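Local coordinates for DUF1214 domain-containing protein (Burkholderia cenocepacia, PDB 6ANS) that is of unknown function but carries two DUF1214 family regions and binds a sodium ion in the crystal, at residues G141-D146 with A235-Q240. Sequence-based numbering, arbitrary orientation.
Sequences GGYETD and AQFVEQ
Glu144 lies against the backbone of helix 224-251 at Phe237: their CA atoms are 4.1 Å apart, and Glu144 CB packs 3.5 Å from Phe237 N. Gln240 is equally tight, its CB 3.2 Å from Tyr143 O. The Glu144 carboxylate folds back beside the Phe237 ring, because CG sits over its own backbone (chi1 78°) and the chain bends again at chi2. Glu144 OE1 meets the ring at its edge, in plane, 3.6 Å from Phe237 CD1, with carboxylate and ring planes only 12° apart. Tyr143 approaches Phe237 obliquely, Tyr143 CD2 lying 3.8 Å from Phe237 CE1; the ring planes are 21° apart but displaced, with little of one over the other. The contact thus seats the short helix 143-146, which follows strand 133-140 in the DUF1214 region, on helix 224-251, whose Phe237 also packs on Ala77 and Met80 of helix 60-83. The outer side is looser: the Gln240 amide turns away, and partly exposed Gln236 only brushes Glu144, CB to CB 4.2 Å. Glu144 OE2 accepts a 2.8 Å bond from Thr145 OG1 on its anti side, Glu144 OE1 has a weak bond with His81 NE2, and Tyr143 OH bonds to Val270 O. Across the contact, carbon therefore packs on carbon and on backbone polar atoms, and the slightly positive C-H groups of the ring edge probably suit the carboxylate oxygen.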
loop_
_atom_site.group_PDB
_atom_site.type_symbol
_atom_site.label_atom_id
_atom_site.label_comp_id
_atom_site.label_asym_id
_atom_site.label_seq_id
_atom_site.Cartn_x
_atom_site.Cartn_y
_atom_site.Cartn_z
ATOM N N GLY A 141 -22.842 -0.416 -5.143
ATOM C CA GLY A 141 -22.429 -1.486 -6.039
ATOM C C GLY A 141 -20.920 -1.661 -5.984
ATOM O O GLY A 141 -20.304 -1.646 -4.914
ATOM N N GLY A 142 -20.312 -1.796 -7.146
ATOM C CA GLY A 142 -18.872 -1.934 -7.263
ATOM C C GLY A 142 -18.528 -2.684 -8.527
ATOM O O GLY A 142 -19.336 -3.433 -9.081
ATOM N N TYR A 143 -17.294 -2.472 -9.004
ATOM C CA TYR A 143 -16.877 -3.155 -10.225
ATOM C C TYR A 143 -17.004 -4.660 -10.059
ATOM O O TYR A 143 -17.389 -5.357 -10.999
ATOM C CB TYR A 143 -15.439 -2.798 -10.611
ATOM C CG TYR A 143 -15.194 -1.350 -10.946
ATOM C CD1 TYR A 143 -16.251 -0.484 -11.298
ATOM C CD2 TYR A 143 -13.903 -0.830 -10.892
ATOM C CE1 TYR A 143 -16.002 0.865 -11.588
ATOM C CE2 TYR A 143 -13.649 0.513 -11.183
ATOM C CZ TYR A 143 -14.689 1.349 -11.529
ATOM O OH TYR A 143 -14.399 2.654 -11.815
ATOM N N GLU A 144 -16.674 -5.176 -8.869
ATOM C CA GLU A 144 -16.746 -6.614 -8.634
ATOM C C GLU A 144 -18.184 -7.123 -8.593
ATOM O O GLU A 144 -18.393 -8.331 -8.722
ATOM C CB GLU A 144 -16.046 -6.998 -7.324
ATOM C CG GLU A 144 -16.850 -6.704 -6.059
ATOM C CD GLU A 144 -17.090 -5.218 -5.837
ATOM O OE1 GLU A 144 -16.153 -4.439 -6.049
ATOM O OE2 GLU A 144 -18.216 -4.828 -5.464
ATOM N N THR A 145 -19.168 -6.239 -8.397
ATOM C CA THR A 145 -20.564 -6.662 -8.246
ATOM C C THR A 145 -21.376 -6.422 -9.517
ATOM O O THR A 145 -21.798 -7.381 -10.170
ATOM C CB THR A 145 -21.224 -5.945 -7.061
ATOM O OG1 THR A 145 -20.524 -6.277 -5.855
ATOM C CG2 THR A 145 -22.675 -6.384 -6.915
ATOM N N ASP A 146 -21.607 -5.154 -9.877
ATOM C CA ASP A 146 -22.362 -4.809 -11.079
ATOM C C ASP A 146 -21.496 -4.191 -12.174
ATOM O O ASP A 146 -22.035 -3.716 -13.175
ATOM C CB ASP A 146 -23.529 -3.860 -10.758
ATOM C CG ASP A 146 -23.114 -2.630 -9.922
ATOM O OD1 ASP A 146 -21.908 -2.348 -9.728
ATOM O OD2 ASP A 146 -24.031 -1.909 -9.487
ATOM N N ALA A 235 -10.933 -10.875 -5.507
ATOM C CA ALA A 235 -10.548 -11.581 -6.732
ATOM C C ALA A 235 -11.430 -11.168 -7.895
ATOM O O ALA A 235 -10.942 -10.955 -9.011
ATOM C CB ALA A 235 -10.618 -13.108 -6.533
ATOM N N GLN A 236 -12.740 -11.059 -7.655
ATOM C CA GLN A 236 -13.657 -10.685 -8.725
ATOM C C GLN A 236 -13.476 -9.231 -9.145
ATOM O O GLN A 236 -13.748 -8.890 -10.300
ATOM C CB GLN A 236 -15.100 -10.972 -8.296
ATOM C CG GLN A 236 -15.472 -12.457 -8.445
ATOM C CD GLN A 236 -16.431 -12.934 -7.375
ATOM O OE1 GLN A 236 -17.094 -12.126 -6.713
ATOM N NE2 GLN A 236 -16.538 -14.261 -7.217
ATOM N N PHE A 237 -13.010 -8.373 -8.228
ATOM C CA PHE A 237 -12.656 -7.001 -8.586
ATOM C C PHE A 237 -11.552 -6.963 -9.641
ATOM O O PHE A 237 -11.624 -6.172 -10.587
ATOM C CB PHE A 237 -12.229 -6.230 -7.334
ATOM C CG PHE A 237 -11.913 -4.766 -7.576
ATOM C CD1 PHE A 237 -12.913 -3.794 -7.468
ATOM C CD2 PHE A 237 -10.615 -4.364 -7.888
ATOM C CE1 PHE A 237 -12.621 -2.440 -7.673
ATOM C CE2 PHE A 237 -10.313 -3.017 -8.104
ATOM C CZ PHE A 237 -11.318 -2.046 -7.992
ATOM N N VAL A 238 -10.514 -7.792 -9.487
ATOM C CA VAL A 238 -9.429 -7.817 -10.473
ATOM C C VAL A 238 -9.968 -8.203 -11.843
ATOM O O VAL A 238 -9.707 -7.532 -12.852
ATOM C CB VAL A 238 -8.316 -8.792 -10.043
ATOM C CG1 VAL A 238 -7.285 -8.906 -11.160
ATOM C CG2 VAL A 238 -7.659 -8.329 -8.770
ATOM N N GLU A 239 -10.736 -9.288 -11.895
ATOM C CA GLU A 239 -11.248 -9.762 -13.177
ATOM C C GLU A 239 -12.193 -8.750 -13.805
ATOM O O GLU A 239 -12.065 -8.421 -14.991
ATOM C CB GLU A 239 -11.959 -11.103 -13.002
ATOM C CG GLU A 239 -12.597 -11.620 -14.293
ATOM C CD GLU A 239 -12.833 -13.114 -14.263
ATOM O OE1 GLU A 239 -13.595 -13.550 -13.372
ATOM O OE2 GLU A 239 -12.295 -13.840 -15.140
ATOM N N GLN A 240 -13.143 -8.226 -13.018
ATOM C CA GLN A 240 -14.157 -7.332 -13.587
ATOM C C GLN A 240 -13.586 -5.962 -13.940
ATOM O O GLN A 240 -13.984 -5.363 -14.945
ATOM C CB GLN A 240 -15.344 -7.168 -12.634
ATOM C CG GLN A 240 -16.145 -8.433 -12.383
ATOM C CD GLN A 240 -16.668 -9.051 -13.665
ATOM O OE1 GLN A 240 -17.189 -8.353 -14.543
ATOM N NE2 GLN A 240 -16.534 -10.370 -13.781
#